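TRAP-type transporter, periplasmic component (PDB 4P8B) is the periplasmic solute-binding component of a TRAP transporter, binds (S)-2-acetolactate and probably delivers it for uptake. Local coordinates at residues Trp149-Phe154 with Gln274-Ala279; Pro41-Gly46 with Gln218-Ala223; Val95-Asn100 with Val240-Ile245; Met35-Gly40 with Ile66-Gly71. One frame throughout, in Å; residues are numbered along the deposited sequence.

Contact 1. Residues Trp149-Phe154 with Gln274-Ala279; sequences WGENGF and QEIALA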
loop_
_atom_site.group_PDB
_atom_site.type_symbol
_atom_site.label_atom_id
_atom_site.label_comp_id
_atom_site.label_asym_id
_atom_site.label_seq_id
_atom_site.Cartn_x
_atom_site.Cartn_y
_atom_site.Cartn_z
ATOM N N TRP A 149 -0.969 -10.938 5.250
ATOM C CA TRP A 149 -1.313 -9.559 4.954
ATOM C C TRP A 149 -0.781 -8.609 6.010
ATOM O O TRP A 149 -0.814 -8.894 7.213
ATOM C CB TRP A 149 -2.840 -9.378 4.910
ATOM C CG TRP A 149 -3.553 -10.139 3.831
ATOM C CD1 TRP A 149 -4.078 -11.397 3.923
ATOM C CD2 TRP A 149 -3.798 -9.699 2.498
ATOM N NE1 TRP A 149 -4.630 -11.755 2.727
ATOM C CE2 TRP A 149 -4.488 -10.736 1.836
ATOM C CE3 TRP A 149 -3.514 -8.515 1.799
ATOM C CZ2 TRP A 149 -4.883 -10.632 0.499
ATOM C CZ3 TRP A 149 -3.927 -8.413 0.488
ATOM C CH2 TRP A 149 -4.597 -9.474 -0.154
ATOM N N GLY A 150 -0.320 -7.460 5.531
ATOM C CA GLY A 150 -0.049 -6.289 6.355
ATOM C C GLY A 150 -0.838 -5.117 5.816
ATOM O O GLY A 150 -1.828 -5.271 5.109
ATOM N N GLU A 151 -0.375 -3.919 6.148
ATOM C CA GLU A 151 -1.085 -2.697 5.772
ATOM C C GLU A 151 -0.173 -1.504 5.610
ATOM O O GLU A 151 0.692 -1.248 6.440
ATOM C CB GLU A 151 -2.128 -2.379 6.834
ATOM C CG GLU A 151 -3.041 -1.194 6.493
ATOM C CD GLU A 151 -4.342 -1.300 7.229
ATOM O OE1 GLU A 151 -4.960 -2.366 7.106
ATOM O OE2 GLU A 151 -4.716 -0.370 7.974
ATOM N N ASN A 152 -0.376 -0.756 4.527
ATOM C CA ASN A 152 0.179 0.594 4.416
ATOM C C ASN A 152 -0.899 1.529 4.966
ATOM O O ASN A 152 -0.703 2.120 6.026
ATOM C CB ASN A 152 0.575 0.878 2.974
ATOM C CG ASN A 152 1.768 1.834 2.857
ATOM O OD1 ASN A 152 2.473 2.118 3.833
ATOM N ND2 ASN A 152 1.999 2.301 1.656
ATOM N N GLY A 153 -2.041 1.608 4.297
ATOM C CA GLY A 153 -3.215 2.236 4.863
ATOM C C GLY A 153 -3.986 3.073 3.895
ATOM O O GLY A 153 -3.742 3.076 2.706
ATOM N N PHE A 154 -4.976 3.778 4.425
ATOM C CA PHE A 154 -5.790 4.705 3.627
ATOM C C PHE A 154 -4.950 5.878 3.163
ATOM O O PHE A 154 -4.255 6.532 3.974
ATOM C CB PHE A 154 -7.033 5.179 4.397
ATOM C CG PHE A 154 -8.140 4.171 4.380
ATOM C CD1 PHE A 154 -8.965 4.068 3.285
ATOM C CD2 PHE A 154 -8.322 3.310 5.439
ATOM C CE1 PHE A 154 -9.986 3.111 3.245
ATOM C CE2 PHE A 154 -9.325 2.351 5.402
ATOM C CZ PHE A 154 -10.154 2.262 4.305
ATOM N N GLN A 274 1.144 -7.749 13.914
ATOM C CA GLN A 274 1.838 -6.662 14.604
ATOM C C GLN A 274 1.927 -5.435 13.721
ATOM O O GLN A 274 1.712 -4.299 14.176
ATOM C CB GLN A 274 3.236 -7.103 15.019
ATOM C CG GLN A 274 3.237 -8.086 16.173
ATOM C CD GLN A 274 4.630 -8.396 16.654
ATOM O OE1 GLN A 274 5.439 -7.489 16.854
ATOM N NE2 GLN A 274 4.937 -9.678 16.797
ATOM N N GLU A 275 2.221 -5.636 12.440
ATOM C CA GLU A 275 2.428 -4.502 11.545
ATOM C C GLU A 275 1.146 -3.731 11.265
ATOM O O GLU A 275 1.182 -2.520 11.140
ATOM C CB GLU A 275 3.099 -4.940 10.237
ATOM C CG GLU A 275 3.567 -3.765 9.400
ATOM C CD GLU A 275 2.476 -3.231 8.512
ATOM O OE1 GLU A 275 1.499 -3.947 8.227
ATOM O OE2 GLU A 275 2.583 -2.045 8.080
ATOM N N ILE A 276 0.019 -4.422 11.155
ATOM C CA ILE A 276 -1.240 -3.728 10.993
ATOM C C ILE A 276 -1.559 -2.854 12.207
ATOM O O ILE A 276 -2.013 -1.717 12.056
ATOM C CB ILE A 276 -2.386 -4.696 10.674
ATOM C CG1 ILE A 276 -2.117 -5.355 9.315
ATOM C CG2 ILE A 276 -3.711 -3.947 10.664
ATOM C CD1 ILE A 276 -3.183 -6.348 8.864
ATOM N N ALA A 277 -1.306 -3.363 13.411
ATOM C CA ALA A 277 -1.468 -2.547 14.610
ATOM C C ALA A 277 -0.609 -1.296 14.559
ATOM O O ALA A 277 -1.084 -0.211 14.926
ATOM C CB ALA A 277 -1.173 -3.349 15.863
ATOM N N LEU A 278 0.637 -1.420 14.112
ATOM C CA LEU A 278 1.500 -0.254 13.961
ATOM C C LEU A 278 0.930 0.715 12.929
ATOM O O LEU A 278 0.941 1.939 13.134
ATOM C CB LEU A 278 2.920 -0.651 13.551
ATOM C CG LEU A 278 3.761 -1.436 14.553
ATOM C CD1 LEU A 278 5.059 -1.919 13.908
ATOM C CD2 LEU A 278 4.081 -0.602 15.780
ATOM N N ALA A 279 0.411 0.202 11.824
ATOM C CA ALA A 279 -0.077 1.023 10.734
ATOM C C ALA A 279 -1.376 1.717 11.083
ATOM O O ALA A 279 -1.714 2.705 10.443
ATOM C CB ALA A 279 -0.270 0.167 9.461
HETATM O O HOH W 1 -3.491 1.997 8.239
HETATM O O HOH W 2 -0.890 4.083 8.118
#
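E151 faces I276 where segment 274-279, the end of helix 258-279, runs nearly parallel to segment 149-154 of strand 144-154, with 14° between their directions and their axes 6.7 Å apart at closest. This strand is outermost in the five-stranded sheet of a solute-binding protein of the periplasmic binding protein fold, so the backbone of E151 has no further strand to pair with, and a carboxylate takes that place. E275 OE1 accepts from E151 N at 2.8 Å, with an N-H...O angle of 153°, the donor arriving on the syn side and 16° out of the carboxylate plane. The other oxygen, E275 OE2, lies 2.6 Å from E151 O. A bend at chi2 turns the glutamate head toward the strand. Having no side chain suits G150 here, since E275 OE1 comes within 3.4 Å of its CA. I276 supplies the apolar part, its CG1 3.7 Å from G150 CA, while its side chain crosses that of E151 at about a right angle. The small A279 lets the helix come close, CB 3.5 Å from E151 O. The carboxylate of E151 extends past this packing to a salt bridge with R280. Next along the strand, N152 and G153 form a classic beta bulge opposite D242, and N152 belongs to the ligand pocket. One water lies within hydrogen-bonding reach of E151 OE2 and A279 O, a second 2.8 Å from A279 O and also near N152 O.

Contact 2. Residues Pro41-Gly46 with Gln218-Ala223; sequences PAFPWG and QSVFAA. With X2X ((2S)-2-hydroxy-2-methyl-3-oxobutanoic acid), chain D.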
loop_
_atom_site.group_PDB
_atom_site.type_symbol
_atom_site.label_atom_id
_atom_site.label_comp_id
_atom_site.label_asym_id
_atom_site.label_seq_id
_atom_site.Cartn_x
_atom_site.Cartn_y
_atom_site.Cartn_z
ATOM N N PRO A 41 12.642 0.532 8.266
ATOM C CA PRO A 41 12.114 0.400 9.627
ATOM C C PRO A 41 11.648 1.703 10.310
ATOM O O PRO A 41 11.118 1.627 11.410
ATOM C CB PRO A 41 13.300 -0.185 10.401
ATOM C CG PRO A 41 14.168 -0.821 9.366
ATOM C CD PRO A 41 14.002 -0.015 8.131
ATOM N N ALA A 42 11.854 2.863 9.707
ATOM C CA ALA A 42 11.238 4.077 10.235
ATOM C C ALA A 42 9.718 4.015 10.064
ATOM O O ALA A 42 8.982 4.773 10.712
ATOM C CB ALA A 42 11.780 5.292 9.524
ATOM N N PHE A 43 9.239 3.162 9.142
ATOM C CA PHE A 43 7.819 3.085 8.777
ATOM C C PHE A 43 7.216 1.792 9.265
ATOM O O PHE A 43 7.918 0.803 9.361
ATOM C CB PHE A 43 7.706 3.118 7.251
ATOM C CG PHE A 43 8.249 4.363 6.635
ATOM C CD1 PHE A 43 9.606 4.501 6.333
ATOM C CD2 PHE A 43 7.407 5.423 6.383
ATOM C CE1 PHE A 43 10.088 5.675 5.769
ATOM C CE2 PHE A 43 7.889 6.579 5.828
ATOM C CZ PHE A 43 9.230 6.714 5.531
ATOM N N PRO A 44 5.899 1.757 9.517
ATOM C CA PRO A 44 5.293 0.485 9.913
ATOM C C PRO A 44 5.590 -0.659 8.941
ATOM O O PRO A 44 5.918 -1.751 9.367
ATOM C CB PRO A 44 3.800 0.823 9.958
ATOM C CG PRO A 44 3.800 2.273 10.368
ATOM C CD PRO A 44 4.936 2.870 9.618
ATOM N N TRP A 45 5.541 -0.367 7.646
ATOM C CA TRP A 45 5.815 -1.369 6.605
ATOM C C TRP A 45 7.172 -2.037 6.850
ATOM O O TRP A 45 7.279 -3.274 6.936
ATOM C CB TRP A 45 5.765 -0.661 5.268
ATOM C CG TRP A 45 6.117 -1.390 4.020
ATOM C CD1 TRP A 45 6.796 -2.576 3.870
ATOM C CD2 TRP A 45 5.779 -0.945 2.717
ATOM N NE1 TRP A 45 6.915 -2.859 2.525
ATOM C CE2 TRP A 45 6.287 -1.879 1.801
ATOM C CE3 TRP A 45 5.087 0.173 2.236
ATOM C CZ2 TRP A 45 6.135 -1.727 0.431
ATOM C CZ3 TRP A 45 4.923 0.317 0.900
ATOM C CH2 TRP A 45 5.466 -0.620 -0.008
ATOM N N GLY A 46 8.215 -1.236 7.015
ATOM C CA GLY A 46 9.541 -1.786 7.218
ATOM C C GLY A 46 9.703 -2.466 8.569
ATOM O O GLY A 46 10.419 -3.468 8.690
ATOM N N GLN A 218 -1.290 7.884 6.577
ATOM C CA GLN A 218 -0.841 8.782 7.607
ATOM C C GLN A 218 0.512 8.380 8.168
ATOM O O GLN A 218 1.345 9.222 8.437
ATOM C CB GLN A 218 -1.866 8.863 8.737
ATOM C CG GLN A 218 -1.561 9.946 9.772
ATOM C CD GLN A 218 -0.583 9.509 10.823
ATOM O OE1 GLN A 218 -0.366 8.318 11.026
ATOM N NE2 GLN A 218 0.046 10.477 11.499
ATOM N N SER A 219 0.748 7.091 8.335
ATOM C CA SER A 219 1.992 6.685 8.968
ATOM C C SER A 219 3.218 6.980 8.099
ATOM O O SER A 219 4.307 7.184 8.624
ATOM C CB SER A 219 1.949 5.211 9.353
ATOM O OG SER A 219 1.818 4.394 8.209
ATOM N N VAL A 220 3.025 7.001 6.791
ATOM C CA VAL A 220 4.053 7.336 5.820
ATOM C C VAL A 220 4.247 8.850 5.805
ATOM O O VAL A 220 5.379 9.323 5.898
ATOM C CB VAL A 220 3.684 6.787 4.444
ATOM C CG1 VAL A 220 4.668 7.240 3.394
ATOM C CG2 VAL A 220 3.603 5.254 4.492
ATOM N N PHE A 221 3.153 9.615 5.767
ATOM C CA PHE A 221 3.225 11.082 5.863
ATOM C C PHE A 221 4.013 11.473 7.094
ATOM O O PHE A 221 4.891 12.339 7.049
ATOM C CB PHE A 221 1.782 11.626 5.936
ATOM C CG PHE A 221 1.678 13.125 5.961
ATOM C CD1 PHE A 221 1.853 13.818 7.145
ATOM C CD2 PHE A 221 1.425 13.829 4.799
ATOM C CE1 PHE A 221 1.734 15.198 7.173
ATOM C CE2 PHE A 221 1.337 15.224 4.830
ATOM C CZ PHE A 221 1.485 15.885 6.001
ATOM N N ALA A 222 3.717 10.828 8.214
ATOM C CA ALA A 222 4.362 11.165 9.484
ATOM C C ALA A 222 5.834 10.783 9.529
ATOM O O ALA A 222 6.677 11.603 9.857
ATOM C CB ALA A 222 3.619 10.520 10.641
ATOM N N ALA A 223 6.159 9.536 9.182
ATOM C CA ALA A 223 7.529 9.054 9.351
ATOM C C ALA A 223 8.458 9.679 8.325
ATOM O O ALA A 223 9.646 9.846 8.595
ATOM C CB ALA A 223 7.587 7.533 9.279
HETATM O OAD X2X D . 5.393 4.895 -3.241
HETATM C CAH X2X D . 4.576 5.040 -2.275
HETATM O OAE X2X D . 3.832 6.061 -2.189
HETATM C CAI X2X D . 4.466 3.989 -1.220
HETATM C CAB X2X D . 5.744 3.995 -0.411
HETATM O OAF X2X D . 3.292 4.141 -0.475
HETATM C CAG X2X D . 4.319 2.701 -1.965
HETATM O OAC X2X D . 5.293 1.968 -2.137
HETATM C CAA X2X D . 2.995 2.316 -2.533
#
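A223 sets its methyl over one face of the F43 ring, a CH-pi contact with CB 3.9 Å from the ring centroid and 29° off the normal. At the rim of the same ring, near its plane, V220 O lies 3.7 Å from F43 CE2; the small alanine lets the phenyl group come close to the backbone of 218-223. Beside it, the P44 ring leans on S219, CG to CB 3.6 Å, and A42 O approaches A223 CB to 3.4 Å. The contact is thus made by van der Waals packing of small and flat groups. F43 stands at the N-cap position of helix 44-59, and with CG anti to the carbonyl carbon (chi1 -61°) its ring reaches 218-223. P44 fits the first turn of that helix, where a residue without an amide hydrogen costs no helical bond. W45, one residue on, turns the edge of its indole to the acetolactate, CH2 3.4 Å from X2X OAC, and W45 NE1 is tied to V95 O. The two segments probably meet across the mouth of the ligand cleft, as in closed forms of this fold. Helix 218-223 follows strand 213-216, which carries the ligand-binding N216; V220 also touches N152 of strand 144-154, while P44 packs on E275 and L278 of helix 258-279.

Contact 3. Residues Val95-Asn100 with Val240-Ile245; sequences VGSTIN and VADPLI. With X2X ((2S)-2-hydroxy-2-methyl-3-oxobutanoic acid), chain D.
Antiparallel pairing of strands 93-97 and 241-249, in the middle of the five-stranded sheet of this periplasmic binding protein fold, brings G96 opposite I245 and S97 opposite L244. G96 and I245 are the hydrogen-bonded pair, with G96 N to I245 O at 3.0 Å and I245 N to G96 O at 2.9 Å. S97 and L244 form the non-hydrogen-bonded pair, their CA atoms only 4.5 Å apart, and a weak bond from T98 N to P243 O follows. S97 then ends the strand and N-caps the short helix 98-101: OG, anti to the backbone N (chi1 168°), accepts from I99 N and donates to D242 OD2 at 2.6 Å, using the anti lone pair of that oxygen. A serine suits the spot because its one hydroxyl does both jobs. D242 bonds to two side chains of the binding site, OD1 in a salt bridge with R155 and OD2 also taken by N152 ND2, consistent with a second-shell part in placing them. I99 CD1 covers its CB at 3.7 Å, the side chains crossing at about a right angle. N100, whose OD1 accepts from Q79, donates a hydrogen bond from ND2 to the ligand ketone oxygen X2X OAC, 3.0 Å long and nearly straight at 169°.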
loop_
_atom_site.group_PDB
_atom_site.type_symbol
_atom_site.label_atom_id
_atom_site.label_comp_id
_atom_site.label_asym_id
_atom_site.label_seq_id
_atom_site.Cartn_x
_atom_site.Cartn_y
_atom_site.Cartn_z
ATOM N N VAL A 95 8.040 -7.798 1.541
ATOM C CA VAL A 95 6.763 -7.264 1.988
ATOM C C VAL A 95 6.448 -6.162 0.991
ATOM O O VAL A 95 7.190 -5.194 0.905
ATOM C CB VAL A 95 6.799 -6.730 3.429
ATOM C CG1 VAL A 95 5.416 -6.251 3.827
ATOM C CG2 VAL A 95 7.305 -7.796 4.400
ATOM N N GLY A 96 5.416 -6.344 0.181
ATOM C CA GLY A 96 5.100 -5.407 -0.875
ATOM C C GLY A 96 3.735 -4.781 -0.745
ATOM O O GLY A 96 2.830 -5.336 -0.141
ATOM N N SER A 97 3.594 -3.609 -1.340
ATOM C CA SER A 97 2.298 -2.980 -1.501
ATOM C C SER A 97 1.603 -3.505 -2.746
ATOM O O SER A 97 2.209 -3.648 -3.810
ATOM C CB SER A 97 2.438 -1.466 -1.639
ATOM O OG SER A 97 1.188 -0.919 -2.069
ATOM N N THR A 98 0.306 -3.729 -2.622
ATOM C CA THR A 98 -0.499 -4.140 -3.758
ATOM C C THR A 98 -0.411 -3.155 -4.933
ATOM O O THR A 98 -0.561 -3.569 -6.088
ATOM C CB THR A 98 -1.960 -4.379 -3.354
ATOM O OG1 THR A 98 -2.496 -3.187 -2.776
ATOM C CG2 THR A 98 -2.062 -5.524 -2.342
ATOM N N ILE A 99 -0.181 -1.874 -4.647
ATOM C CA ILE A 99 -0.078 -0.900 -5.709
ATOM C C ILE A 99 1.112 -1.217 -6.625
ATOM O O ILE A 99 1.024 -1.163 -7.851
ATOM C CB ILE A 99 0.063 0.520 -5.136
ATOM C CG1 ILE A 99 -1.253 0.944 -4.487
ATOM C CG2 ILE A 99 0.442 1.497 -6.256
ATOM C CD1 ILE A 99 -1.150 2.254 -3.732
ATOM N N ASN A 100 2.235 -1.574 -6.022
ATOM C CA ASN A 100 3.472 -1.717 -6.776
ATOM C C ASN A 100 3.488 -2.944 -7.660
ATOM O O ASN A 100 4.188 -2.965 -8.674
ATOM C CB ASN A 100 4.654 -1.754 -5.825
ATOM C CG ASN A 100 4.862 -0.440 -5.119
ATOM O OD1 ASN A 100 4.479 0.628 -5.625
ATOM N ND2 ASN A 100 5.373 -0.501 -3.908
ATOM N N VAL A 240 -8.595 5.262 -1.323
ATOM C CA VAL A 240 -8.178 3.872 -1.448
ATOM C C VAL A 240 -7.332 3.538 -0.229
ATOM O O VAL A 240 -6.917 4.427 0.513
ATOM C CB VAL A 240 -7.291 3.641 -2.697
ATOM C CG1 VAL A 240 -8.001 4.042 -3.968
ATOM C CG2 VAL A 240 -5.956 4.361 -2.566
ATOM N N ALA A 241 -7.036 2.261 -0.046
ATOM C CA ALA A 241 -6.041 1.843 0.930
ATOM C C ALA A 241 -5.244 0.709 0.328
ATOM O O ALA A 241 -5.831 -0.205 -0.247
ATOM C CB ALA A 241 -6.660 1.406 2.232
ATOM N N ASP A 242 -3.924 0.735 0.479
ATOM C CA ASP A 242 -3.105 -0.371 0.028
ATOM C C ASP A 242 -2.721 -1.274 1.189
ATOM O O ASP A 242 -2.024 -0.829 2.127
ATOM C CB ASP A 242 -1.868 0.055 -0.824
ATOM C CG ASP A 242 -0.922 1.039 -0.150
ATOM O OD1 ASP A 242 -1.370 2.027 0.477
ATOM O OD2 ASP A 242 0.312 0.880 -0.360
ATOM N N PRO A 243 -3.155 -2.531 1.139
ATOM C CA PRO A 243 -2.588 -3.528 2.041
ATOM C C PRO A 243 -1.203 -3.898 1.592
ATOM O O PRO A 243 -0.769 -3.545 0.497
ATOM C CB PRO A 243 -3.580 -4.683 1.945
ATOM C CG PRO A 243 -4.260 -4.530 0.632
ATOM C CD PRO A 243 -4.126 -3.110 0.192
ATOM N N LEU A 244 -0.516 -4.629 2.459
ATOM C CA LEU A 244 0.764 -5.225 2.132
ATOM C C LEU A 244 0.610 -6.719 2.075
ATOM O O LEU A 244 -0.265 -7.272 2.728
ATOM C CB LEU A 244 1.818 -4.863 3.185
ATOM C CG LEU A 244 2.036 -3.390 3.484
ATOM C CD1 LEU A 244 3.004 -3.209 4.644
ATOM C CD2 LEU A 244 2.499 -2.638 2.247
ATOM N N ILE A 245 1.491 -7.382 1.328
ATOM C CA ILE A 245 1.531 -8.836 1.285
ATOM C C ILE A 245 2.962 -9.298 1.521
ATOM O O ILE A 245 3.917 -8.779 0.930
ATOM C CB ILE A 245 1.011 -9.397 -0.059
ATOM C CG1 ILE A 245 -0.377 -8.816 -0.364
ATOM C CG2 ILE A 245 0.963 -10.920 -0.024
ATOM C CD1 ILE A 245 -0.932 -9.249 -1.720
HETATM O OAD X2X D . 5.393 4.895 -3.241
HETATM C CAH X2X D . 4.576 5.040 -2.275
HETATM O OAE X2X D . 3.832 6.061 -2.189
HETATM C CAI X2X D . 4.466 3.989 -1.220
HETATM C CAB X2X D . 5.744 3.995 -0.411
HETATM O OAF X2X D . 3.292 4.141 -0.475
HETATM C CAG X2X D . 4.319 2.701 -1.965
HETATM O OAC X2X D . 5.293 1.968 -2.137
HETATM C CAA X2X D . 2.995 2.316 -2.533
#

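Contact 4. Residues Met35-Gly40 with Ile66-Gly71; sequences MSLVLG and IKLYPG. With X2X ((2S)-2-hydroxy-2-methyl-3-oxobutanoic acid), chain D.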
loop_
_atom_site.group_PDB
_atom_site.type_symbol
_atom_site.label_atom_id
_atom_site.label_comp_id
_atom_site.label_asym_id
_atom_site.label_seq_id
_atom_site.Cartn_x
_atom_site.Cartn_y
_atom_site.Cartn_z
HETATM N N MSE A 35 15.420 -9.758 1.487
HETATM C CA MSE A 35 14.034 -9.289 1.583
HETATM C C MSE A 35 13.918 -7.862 1.051
HETATM O O MSE A 35 14.564 -6.924 1.545
HETATM C CB MSE A 35 13.543 -9.302 3.019
HETATM C CG MSE A 35 12.050 -8.939 3.089
HETATM SE SE MSE A 35 11.418 -8.545 4.894
HETATM C CE MSE A 35 11.847 -10.245 5.746
ATOM N N SER A 36 13.091 -7.680 0.035
ATOM C CA SER A 36 12.887 -6.366 -0.535
ATOM C C SER A 36 11.788 -5.606 0.209
ATOM O O SER A 36 10.731 -6.185 0.527
ATOM C CB SER A 36 12.515 -6.497 -2.013
ATOM O OG SER A 36 12.423 -5.199 -2.578
ATOM N N LEU A 37 12.023 -4.310 0.468
ATOM C CA LEU A 37 11.044 -3.406 1.083
ATOM C C LEU A 37 11.188 -2.053 0.417
ATOM O O LEU A 37 12.315 -1.562 0.306
ATOM C CB LEU A 37 11.378 -3.191 2.559
ATOM C CG LEU A 37 11.368 -4.434 3.438
ATOM C CD1 LEU A 37 11.995 -4.118 4.793
ATOM C CD2 LEU A 37 9.976 -5.001 3.596
ATOM N N VAL A 38 10.080 -1.403 0.054
ATOM C CA VAL A 38 10.185 -0.017 -0.391
ATOM C C VAL A 38 10.553 0.868 0.790
ATOM O O VAL A 38 11.459 1.683 0.683
ATOM C CB VAL A 38 8.874 0.492 -1.005
ATOM C CG1 VAL A 38 8.977 1.964 -1.347
ATOM C CG2 VAL A 38 8.549 -0.271 -2.252
ATOM N N LEU A 39 9.877 0.678 1.918
ATOM C CA LEU A 39 10.075 1.495 3.125
ATOM C C LEU A 39 10.827 0.730 4.199
ATOM O O LEU A 39 10.537 -0.449 4.453
ATOM C CB LEU A 39 8.709 1.912 3.673
ATOM C CG LEU A 39 7.845 2.750 2.728
ATOM C CD1 LEU A 39 6.548 3.174 3.436
ATOM C CD2 LEU A 39 8.614 3.971 2.234
ATOM N N GLY A 40 11.781 1.396 4.813
ATOM C CA GLY A 40 12.577 0.819 5.865
ATOM C C GLY A 40 11.915 0.921 7.221
ATOM O O GLY A 40 10.768 1.340 7.344
ATOM N N ILE A 66 18.032 -13.552 7.136
ATOM C CA ILE A 66 17.479 -12.674 6.120
ATOM C C ILE A 66 17.975 -11.240 6.283
ATOM O O ILE A 66 17.935 -10.686 7.377
ATOM C CB ILE A 66 15.954 -12.663 6.199
ATOM C CG1 ILE A 66 15.380 -14.072 6.025
ATOM C CG2 ILE A 66 15.367 -11.714 5.138
ATOM C CD1 ILE A 66 13.972 -14.218 6.618
ATOM N N LYS A 67 18.459 -10.667 5.188
ATOM C CA LYS A 67 18.903 -9.289 5.177
ATOM C C LYS A 67 17.833 -8.435 4.502
ATOM O O LYS A 67 17.315 -8.802 3.444
ATOM C CB LYS A 67 20.228 -9.162 4.432
ATOM C CG LYS A 67 20.700 -7.715 4.280
ATOM C CD LYS A 67 22.119 -7.617 3.726
ATOM C CE LYS A 67 23.153 -8.067 4.745
ATOM N NZ LYS A 67 23.371 -7.055 5.813
ATOM N N LEU A 68 17.543 -7.285 5.111
ATOM C CA LEU A 68 16.593 -6.319 4.566
ATOM C C LEU A 68 17.270 -5.399 3.547
ATOM O O LEU A 68 18.388 -4.936 3.751
ATOM C CB LEU A 68 15.983 -5.478 5.688
ATOM C CG LEU A 68 14.737 -6.017 6.400
ATOM C CD1 LEU A 68 14.807 -7.479 6.766
ATOM C CD2 LEU A 68 14.487 -5.137 7.644
ATOM N N TYR A 69 16.579 -5.171 2.439
ATOM C CA TYR A 69 17.020 -4.252 1.400
ATOM C C TYR A 69 15.944 -3.189 1.204
ATOM O O TYR A 69 15.110 -3.278 0.300
ATOM C CB TYR A 69 17.272 -5.007 0.094
ATOM C CG TYR A 69 18.538 -5.841 0.108
ATOM C CD1 TYR A 69 18.564 -7.103 0.704
ATOM C CD2 TYR A 69 19.714 -5.366 -0.469
ATOM C CE1 TYR A 69 19.720 -7.872 0.702
ATOM C CE2 TYR A 69 20.872 -6.128 -0.476
ATOM C CZ TYR A 69 20.864 -7.358 0.117
ATOM O OH TYR A 69 22.037 -8.091 0.105
ATOM N N PRO A 70 15.950 -2.164 2.062
ATOM C CA PRO A 70 14.971 -1.082 1.926
ATOM C C PRO A 70 15.268 -0.177 0.737
ATOM O O PRO A 70 16.344 -0.225 0.131
ATOM C CB PRO A 70 15.096 -0.339 3.250
ATOM C CG PRO A 70 16.517 -0.567 3.678
ATOM C CD PRO A 70 16.856 -1.959 3.207
ATOM N N GLY A 71 14.322 0.685 0.437
ATOM C CA GLY A 71 14.416 1.541 -0.720
ATOM C C GLY A 71 14.235 0.842 -2.048
ATOM O O GLY A 71 14.476 1.422 -3.098
HETATM O OAD X2X D . 5.393 4.895 -3.241
HETATM C CAH X2X D . 4.576 5.040 -2.275
HETATM O OAE X2X D . 3.832 6.061 -2.189
HETATM C CAI X2X D . 4.466 3.989 -1.220
HETATM C CAB X2X D . 5.744 3.995 -0.411
HETATM O OAF X2X D . 3.292 4.141 -0.475
HETATM C CAG X2X D . 4.319 2.701 -1.965
HETATM O OAC X2X D . 5.293 1.968 -2.137
HETATM C CAA X2X D . 2.995 2.316 -2.533
HETATM O O HOH W 3 15.051 -4.123 -2.412
#
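M35, present as selenomethionine, lies alongside L68, the two side chains pointing the same way with M35 SE 4.0 Å from L68 CD1. The chain bends at chi3 (-59°), which brings its terminal CE near I66 as well as L68, while M35 CB already rests 3.7 Å from I66 CG2. L37 touches L68 as well, its CD1 3.7 Å from L68 CG and near CD2. The flexible M35 and the branched I66, L37 and L68 thus mesh in one apolar layer. Outward from it the backbones run as parallel strands: M35 N donates to K67 O at 2.9 Å, and Y69 N to M35 O at 2.8 Å, both donors lying close to the line of the carbonyl. The next bond, L37 N to Y69 O at 3.3 Å, is longer, its donor 50° out of the carbonyl plane, yet the chains stay close through V38 and G71. P70 has no amide hydrogen to donate. G71 N makes a weak bond to V38 O, and the positive phi of this residue favours glycine. At the polar edge a water donates to S36 OG and to Y69 O, both 2.8 Å away; S36 OG is also bonded to E82. Beyond the strand, V38 and L39 line the ligand pocket, L39 CD2 3.9 Å from X2X CAB. The whole is the sheet half of a beta-alpha-beta unit: helix 44-59 covers M35 and L68 through W52 and A53, strand 66-69 is outermost, and strand 93-97 pairs with 33-36 on its other side.

Overall arrangement
Contacts 1, 3 and 4 all belong to the five-stranded sheet. Contact 3 is its buried middle, contact 1 the buried packing of a helix on its outermost strand, and contact 4 the partly buried pairing at its other end. Contact 2 lies at the surface and ties helix 44-59, which also crosses between the two strands of contact 4, to helix 218-223, which follows strand 213-216 of the four-stranded sheet. The chemistry follows place: antiparallel backbone bonds and a hydroxyl-carboxylate link in contact 3, a glutamate serving an edge strand in contact 1, parallel backbone bonds over apolar packing in contact 4, and ring and methyl packing in contact 2. W45, N152, V38 and N100 bring all four to one ligand.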